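PDB 3BKW: S-adenosylmethionine dependent methyltransferase from Mesorhizobium loti, which probably uses S-adenosylmethionine as the methyl donor to methylate a substrate, as its family does. Local coordinates for residues Pro40-Leu45 with Cys58-Glu63; Thr180-Leu183 with Val187-His190. All coordinates share one frame; numbering follows the deposited sequence.

Contact 1. Residues Pro40-Leu45 with Cys58-Glu63; sequences PEVGGL and CRWAHE. With EDO (1,2-ethanediol), chain I.
Trp-60 reaches Val-42 with the far end of its indole. The six-membered ring comes up to the two valine methyls through CZ3, which lies 3.8 Å from Val-42 CG1 and 4.0 Å from Val-42 CG2, and the two side chains meet at about a right angle. Having CG anti to the backbone N (chi1 175°) brings this end of the indole across to the loop. A molecule of 1,2-ethanediol, probably left from the crystallisation liquor, sits at the ring edge: its O2 lies close to the ring plane, 3.8 Å from Trp-60 CH2, and donates a hydrogen bond of 2.8 Å to Pro-40 O.

One residue on, Ala-61 takes part mainly through its backbone, its carbonyl O being 4.1 Å from Val-42 CG2. The two backbones are nearest here, 6.5 Å between Val-42 CA and Ala-61 CA. The contact is small and apolar, and Val-42, which starts a type II turn ending at Leu-45, carries the loop's side of it. Just before the turn the Glu-41 chain bends at chi2 (57°), bringing OE2 back to accept a 3.0 Å bond from Gly-43 N on the anti side of the carboxylate.

Val-42 and Ala-61 both pack on Ile-47 of strand 46-50, and Val-42 also touches Leu-110 of strand 108-114. Trp-60 stacks on His-64 and meets Trp-32 of helix 32-38 edge-to-face. Through Val-42 the loop from helix 32-38 into strand 46-50 packs on helix 56-63, beside strands 46-50 and 108-114 of the central sheet.

Contact 2. Residues Thr180-Leu183 with Val187-His190; sequences TDWL and VVKH. With EDO (1,2-ethanediol), chain D; EDO (1,2-ethanediol), chain C.
Lys-189 NZ is gripped by two carboxylates, Asp-181 within the contact and Glu-145, at the end of strand 138-145, outside it. The bond to Asp-181 OD2 is a 2.8 Å salt bridge in which the ammonium stands well above the carboxylate plane, 57° out of it. Beyond CG the lysine runs fully extended, carrying its nitrogen from the strand to the acid. Its CE passes 3.6 Å from Thr-180 OG1, the two side chains crossing at about a right angle. Lys-189 is buried, and the two acids probably favour its charged form.

A water ties the backbones together, accepting from Asp-181 N and donating to Val-187 O at 2.7 Å. That same carbonyl has Trp-182 CA at 3.4 Å in a CA-H...O contact. Asp-181 CB lies 3.9 Å from Val-187 CG2.

Trp-182 has CG anti to its own N (chi1 175°), which turns the benzo side of the indole toward the following segment: CE3 comes within 3.6 Å of Val-187 N and, more loosely, 4.1 Å from Val-188 CG2, both approaching the ring obliquely. At His-190 one 1,2-ethanediol donates through O2 to the backbone O and another bonds to ND1 at the ring edge, both probably from the crystallisation liquor.

Asp-181 occupies the N-cap position of the short helix 182-185, although its side chain makes no capping bond and is spent on the lysine instead. The chain leaves strand 176-178, makes about one helical turn and returns as antiparallel strand 189-191: a two-stranded hairpin connected by this short helix, with salt bridge and water joining the helix start to the returning segment.

Contact 1 and contact 2 follow one another along the chain and lie on opposite sides of its centre, their own centres 32 Å apart and their nearest atoms about 20 Å apart, so they do not touch. Contact 1 belongs to the Rossmann-like methyltransferase core, where the loop before strand 46-50 meets helix 56-63 beside the seven-stranded sheet. Contact 2 lies in the long excursion between strands 138-145 and 207-213, on a separate two-stranded antiparallel sheet. The main sheet still relates them, since strands 46-50, 108-114 and 138-145 are successive in it. Contact 1 is thus part of the core fold itself, while contact 2 shapes an excursion set apart from it.

Contact 1. Residues Pro40-Leu45 with Cys58-Glu63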
ATOM      1  N   PRO A  40       8.297 -13.363 -11.648  1.00 30.17           N
ATOM      2  CA  PRO A  40       7.762 -14.176 -12.721  1.00 30.66           C
ATOM      3  C   PRO A  40       8.677 -15.413 -12.863  1.00 31.81           C
ATOM      4  O   PRO A  40       9.738 -15.461 -12.233  1.00 30.81           O
ATOM      5  CB  PRO A  40       7.934 -13.265 -13.934  1.00 30.71           C
ATOM      6  CG  PRO A  40       9.169 -12.499 -13.610  1.00 31.74           C
ATOM      7  CD  PRO A  40       9.030 -12.193 -12.176  1.00 31.41           C
ATOM      8  N   GLU A  41       8.271 -16.398 -13.659  1.00 31.81           N
ATOM      9  CA  GLU A  41       9.178 -17.497 -13.987  1.00 31.90           C
ATOM     10  C   GLU A  41      10.424 -16.874 -14.667  1.00 31.75           C
ATOM     11  O   GLU A  41      10.294 -16.165 -15.658  1.00 32.32           O
ATOM     12  CB  GLU A  41       8.482 -18.513 -14.898  1.00 33.49           C
ATOM     13  CG  GLU A  41       9.403 -19.580 -15.490  1.00 37.98           C
ATOM     14  CD  GLU A  41      10.143 -20.382 -14.445  1.00 44.64           C
ATOM     15  OE1 GLU A  41       9.473 -20.934 -13.543  1.00 45.81           O
ATOM     16  OE2 GLU A  41      11.385 -20.465 -14.544  1.00 43.35           O
ATOM     17  N   VAL A  42      11.607 -17.135 -14.118  1.00 30.68           N
ATOM     18  CA  VAL A  42      12.849 -16.505 -14.607  1.00 30.44           C
ATOM     19  C   VAL A  42      13.499 -17.221 -15.784  1.00 29.59           C
ATOM     20  O   VAL A  42      14.413 -16.670 -16.396  1.00 30.18           O
ATOM     21  CB  VAL A  42      13.896 -16.260 -13.471  1.00 30.51           C
ATOM     22  CG1 VAL A  42      13.307 -15.341 -12.359  1.00 28.94           C
ATOM     23  CG2 VAL A  42      14.445 -17.572 -12.895  1.00 29.99           C
ATOM     24  N   GLY A  43      13.026 -18.431 -16.115  1.00 30.34           N
ATOM     25  CA  GLY A  43      13.579 -19.204 -17.206  1.00 29.11           C
ATOM     26  C   GLY A  43      13.505 -18.467 -18.531  1.00 30.19           C
ATOM     27  O   GLY A  43      12.425 -18.020 -18.936  1.00 31.69           O
ATOM     28  N   GLY A  44      14.670 -18.285 -19.149  1.00 28.46           N
ATOM     29  CA  GLY A  44      14.803 -17.633 -20.438  1.00 29.65           C
ATOM     30  C   GLY A  44      14.753 -16.119 -20.416  1.00 27.76           C
ATOM     31  O   GLY A  44      14.865 -15.495 -21.484  1.00 31.77           O
ATOM     32  N   LEU A  45      14.646 -15.505 -19.227  1.00 27.28           N
ATOM     33  CA  LEU A  45      14.504 -14.052 -19.145  1.00 27.01           C
ATOM     34  C   LEU A  45      15.827 -13.314 -19.129  1.00 28.51           C
ATOM     35  O   LEU A  45      16.853 -13.848 -18.718  1.00 27.39           O
ATOM     36  CB  LEU A  45      13.712 -13.620 -17.893  1.00 27.17           C
ATOM     37  CG  LEU A  45      12.281 -14.127 -17.698  1.00 27.14           C
ATOM     38  CD1 LEU A  45      11.641 -13.327 -16.545  1.00 30.81           C
ATOM     39  CD2 LEU A  45      11.446 -14.015 -18.979  1.00 28.61           C
ATOM     40  N   CYS A  58      21.796 -12.801  -8.637  1.00 25.10           N
ATOM     41  CA  CYS A  58      22.302 -13.010 -10.005  1.00 25.42           C
ATOM     42  C   CYS A  58      22.585 -14.488 -10.256  1.00 25.83           C
ATOM     43  O   CYS A  58      22.147 -15.043 -11.276  1.00 27.43           O
ATOM     44  CB  CYS A  58      23.560 -12.184 -10.270  1.00 26.05           C
ATOM     45  SG  CYS A  58      23.239 -10.423 -10.273  1.00 30.98           S
ATOM     46  N   ARG A  59      23.299 -15.122  -9.319  1.00 26.82           N
ATOM     47  CA  ARG A  59      23.590 -16.548  -9.402  1.00 26.95           C
ATOM     48  C   ARG A  59      22.338 -17.412  -9.288  1.00 26.49           C
ATOM     49  O   ARG A  59      22.205 -18.378 -10.029  1.00 27.62           O
ATOM     50  CB  ARG A  59      24.650 -16.986  -8.391  1.00 26.82           C
ATOM     51  CG  ARG A  59      26.042 -16.458  -8.737  1.00 29.47           C
ATOM     52  CD  ARG A  59      27.117 -17.018  -7.825  1.00 29.36           C
ATOM     53  NE  ARG A  59      26.984 -16.543  -6.455  1.00 28.90           N
ATOM     54  CZ  ARG A  59      27.276 -15.309  -6.036  1.00 33.95           C
ATOM     55  NH1 ARG A  59      27.745 -14.387  -6.866  1.00 33.73           N
ATOM     56  NH2 ARG A  59      27.099 -14.998  -4.756  1.00 36.01           N
ATOM     57  N   TRP A  60      21.426 -17.060  -8.383  1.00 28.40           N
ATOM     58  CA  TRP A  60      20.146 -17.785  -8.263  1.00 27.36           C
ATOM     59  C   TRP A  60      19.389 -17.754  -9.593  1.00 27.24           C
ATOM     60  O   TRP A  60      18.911 -18.786 -10.063  1.00 27.99           O
ATOM     61  CB  TRP A  60      19.278 -17.218  -7.117  1.00 27.78           C
ATOM     62  CG  TRP A  60      17.914 -17.855  -7.030  1.00 28.02           C
ATOM     63  CD1 TRP A  60      17.584 -18.952  -6.308  1.00 30.41           C
ATOM     64  CD2 TRP A  60      16.721 -17.456  -7.732  1.00 27.79           C
ATOM     65  NE1 TRP A  60      16.261 -19.257  -6.500  1.00 29.84           N
ATOM     66  CE2 TRP A  60      15.710 -18.376  -7.387  1.00 31.68           C
ATOM     67  CE3 TRP A  60      16.421 -16.426  -8.627  1.00 30.27           C
ATOM     68  CZ2 TRP A  60      14.396 -18.274  -7.876  1.00 31.56           C
ATOM     69  CZ3 TRP A  60      15.118 -16.318  -9.125  1.00 29.15           C
ATOM     70  CH2 TRP A  60      14.125 -17.253  -8.755  1.00 31.38           C
ATOM     71  N   ALA A  61      19.293 -16.572 -10.194  1.00 25.93           N
ATOM     72  CA  ALA A  61      18.568 -16.398 -11.452  1.00 26.01           C
ATOM     73  C   ALA A  61      19.193 -17.213 -12.576  1.00 26.79           C
ATOM     74  O   ALA A  61      18.474 -17.856 -13.358  1.00 28.27           O
ATOM     75  CB  ALA A  61      18.498 -14.927 -11.835  1.00 26.44           C
ATOM     76  N   HIS A  62      20.522 -17.178 -12.666  1.00 27.55           N
ATOM     77  CA  HIS A  62      21.248 -17.983 -13.649  1.00 28.82           C
ATOM     78  C   HIS A  62      20.994 -19.483 -13.414  1.00 29.55           C
ATOM     79  O   HIS A  62      20.655 -20.213 -14.348  1.00 27.81           O
ATOM     80  CB  HIS A  62      22.753 -17.699 -13.615  1.00 28.77           C
ATOM     81  CG  HIS A  62      23.528 -18.500 -14.618  1.00 32.61           C
ATOM     82  ND1 HIS A  62      23.641 -18.125 -15.939  1.00 34.75           N
ATOM     83  CD2 HIS A  62      24.174 -19.685 -14.505  1.00 37.84           C
ATOM     84  CE1 HIS A  62      24.357 -19.028 -16.589  1.00 37.17           C
ATOM     85  NE2 HIS A  62      24.698 -19.982 -15.741  1.00 34.88           N
ATOM     86  N   GLU A  63      21.122 -19.925 -12.166  1.00 28.43           N
ATOM     87  CA  GLU A  63      20.834 -21.331 -11.815  1.00 31.71           C
ATOM     88  C   GLU A  63      19.425 -21.771 -12.235  1.00 29.52           C
ATOM     89  O   GLU A  63      19.234 -22.930 -12.636  1.00 31.86           O
ATOM     90  CB  GLU A  63      20.998 -21.570 -10.318  1.00 32.22           C
ATOM     91  CG  GLU A  63      22.414 -21.525  -9.820  1.00 38.87           C
ATOM     92  CD  GLU A  63      22.524 -21.296  -8.305  1.00 41.59           C
ATOM     93  OE1 GLU A  63      21.531 -21.511  -7.561  1.00 55.36           O
ATOM     94  OE2 GLU A  63      23.627 -20.901  -7.855  1.00 59.37           O
TER
HETATM   95  C1  EDO I 249      11.344 -19.768  -9.869  1.00 52.84           C
HETATM   96  O1  EDO I 249      12.185 -20.875 -10.207  1.00 46.99           O
HETATM   97  C2  EDO I 249      11.415 -18.755 -11.005  1.00 51.34           C
HETATM   98  O2  EDO I 249      10.868 -17.476 -10.635  1.00 42.38           O

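Contact 2. Residues Thr180-Leu183 with Val187-His190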
ATOM      1  N   THR A 180      18.891   8.131  10.665  1.00 28.42           N
ATOM      2  CA  THR A 180      18.852   7.215  11.805  1.00 28.65           C
ATOM      3  C   THR A 180      19.801   6.009  11.700  1.00 29.95           C
ATOM      4  O   THR A 180      20.117   5.400  12.726  1.00 30.79           O
ATOM      5  CB  THR A 180      17.398   6.801  12.086  1.00 32.26           C
ATOM      6  OG1 THR A 180      16.814   6.383  10.860  1.00 30.29           O
ATOM      7  CG2 THR A 180      16.597   7.993  12.619  1.00 34.11           C
ATOM      8  N   ASP A 181      20.264   5.680  10.482  1.00 28.08           N
ATOM      9  CA  ASP A 181      21.278   4.640  10.242  1.00 27.03           C
ATOM     10  C   ASP A 181      22.616   5.244   9.794  1.00 25.85           C
ATOM     11  O   ASP A 181      23.526   4.502   9.407  1.00 27.87           O
ATOM     12  CB  ASP A 181      20.802   3.639   9.192  1.00 27.82           C
ATOM     13  CG  ASP A 181      19.742   2.688   9.713  1.00 31.78           C
ATOM     14  OD1 ASP A 181      19.636   2.474  10.946  1.00 39.35           O
ATOM     15  OD2 ASP A 181      19.016   2.122   8.870  1.00 34.86           O
ATOM     16  N   TRP A 182      22.760   6.569   9.882  1.00 26.30           N
ATOM     17  CA  TRP A 182      23.997   7.232   9.454  1.00 26.37           C
ATOM     18  C   TRP A 182      25.194   6.817  10.301  1.00 26.69           C
ATOM     19  O   TRP A 182      26.199   6.420   9.747  1.00 24.46           O
ATOM     20  CB  TRP A 182      23.847   8.757   9.429  1.00 26.19           C
ATOM     21  CG  TRP A 182      25.123   9.456   9.116  1.00 27.23           C
ATOM     22  CD1 TRP A 182      25.895  10.166   9.994  1.00 27.53           C
ATOM     23  CD2 TRP A 182      25.836   9.446   7.874  1.00 29.26           C
ATOM     24  NE1 TRP A 182      27.017  10.635   9.364  1.00 30.45           N
ATOM     25  CE2 TRP A 182      27.015  10.208   8.066  1.00 30.21           C
ATOM     26  CE3 TRP A 182      25.584   8.894   6.612  1.00 30.60           C
ATOM     27  CZ2 TRP A 182      27.962  10.422   7.040  1.00 30.12           C
ATOM     28  CZ3 TRP A 182      26.526   9.111   5.578  1.00 31.44           C
ATOM     29  CH2 TRP A 182      27.697   9.866   5.811  1.00 31.00           C
ATOM     30  N   LEU A 183      25.080   6.869  11.631  1.00 27.58           N
ATOM     31  CA  LEU A 183      26.196   6.478  12.489  1.00 27.08           C
ATOM     32  C   LEU A 183      26.557   5.008  12.327  1.00 27.05           C
ATOM     33  O   LEU A 183      27.695   4.716  12.042  1.00 28.91           O
ATOM     34  CB  LEU A 183      25.938   6.791  13.970  1.00 27.80           C
ATOM     35  CG  LEU A 183      25.757   8.255  14.381  1.00 27.10           C
ATOM     36  CD1 LEU A 183      25.637   8.312  15.898  1.00 26.17           C
ATOM     37  CD2 LEU A 183      26.895   9.134  13.908  1.00 28.86           C
ATOM     38  N   VAL A 187      24.843   5.472   5.916  1.00 30.67           N
ATOM     39  CA  VAL A 187      23.829   5.634   4.858  1.00 31.31           C
ATOM     40  C   VAL A 187      22.713   6.584   5.296  1.00 30.85           C
ATOM     41  O   VAL A 187      22.392   6.667   6.498  1.00 29.25           O
ATOM     42  CB  VAL A 187      23.184   4.262   4.455  1.00 29.87           C
ATOM     43  CG1 VAL A 187      24.266   3.302   3.938  1.00 37.65           C
ATOM     44  CG2 VAL A 187      22.368   3.637   5.621  1.00 32.58           C
ATOM     45  N   VAL A 188      22.186   7.329   4.319  1.00 32.88           N
ATOM     46  CA  VAL A 188      21.006   8.190   4.476  1.00 31.24           C
ATOM     47  C   VAL A 188      19.937   7.470   3.663  1.00 30.73           C
ATOM     48  O   VAL A 188      20.172   7.137   2.507  1.00 32.00           O
ATOM     49  CB  VAL A 188      21.214   9.602   3.893  1.00 32.38           C
ATOM     50  CG1 VAL A 188      19.923  10.413   3.949  1.00 31.03           C
ATOM     51  CG2 VAL A 188      22.337  10.346   4.636  1.00 31.50           C
ATOM     52  N   LYS A 189      18.802   7.206   4.291  1.00 29.73           N
ATOM     53  CA  LYS A 189      17.662   6.561   3.632  1.00 32.33           C
ATOM     54  C   LYS A 189      16.592   7.595   3.411  1.00 30.84           C
ATOM     55  O   LYS A 189      16.599   8.650   4.051  1.00 31.86           O
ATOM     56  CB  LYS A 189      17.160   5.366   4.416  1.00 34.65           C
ATOM     57  CG  LYS A 189      16.734   5.599   5.859  1.00 35.80           C
ATOM     58  CD  LYS A 189      16.543   4.239   6.514  1.00 38.23           C
ATOM     59  CE  LYS A 189      16.359   4.320   7.971  1.00 34.71           C
ATOM     60  NZ  LYS A 189      16.362   2.913   8.541  1.00 31.12           N
ATOM     61  N   HIS A 190      15.681   7.296   2.495  1.00 31.15           N
ATOM     62  CA  HIS A 190      14.632   8.221   2.083  1.00 29.90           C
ATOM     63  C   HIS A 190      13.294   7.668   2.443  1.00 29.19           C
ATOM     64  O   HIS A 190      12.836   6.674   1.883  1.00 28.96           O
ATOM     65  CB  HIS A 190      14.781   8.494   0.593  1.00 29.25           C
ATOM     66  CG  HIS A 190      16.080   9.161   0.293  1.00 27.37           C
ATOM     67  ND1 HIS A 190      16.266  10.518   0.428  1.00 33.73           N
ATOM     68  CD2 HIS A 190      17.299   8.637   0.036  1.00 28.87           C
ATOM     69  CE1 HIS A 190      17.527  10.810   0.173  1.00 32.89           C
ATOM     70  NE2 HIS A 190      18.175   9.686  -0.071  1.00 33.47           N
TER
HETATM   71  C1  EDO D 244      11.847  11.715  -0.261  1.00 37.18           C
HETATM   72  O1  EDO D 244      11.755  10.781   0.812  1.00 42.12           O
HETATM   73  C2  EDO D 244      13.309  11.860  -0.665  1.00 32.52           C
HETATM   74  O2  EDO D 244      14.120  12.296   0.445  1.00 24.41           O
HETATM   75  C1  EDO C 243      10.754   3.463  -1.488  1.00 22.54           C
HETATM   76  O1  EDO C 243      10.056   4.510  -2.196  1.00 23.12           O
HETATM   77  C2  EDO C 243      10.985   3.824  -0.012  1.00 26.24           C
HETATM   78  O2  EDO C 243      12.082   4.719   0.160  1.00 25.30           O
HETATM   79  O   HOH W   1      19.967   6.694   7.737  1.00 20.62           O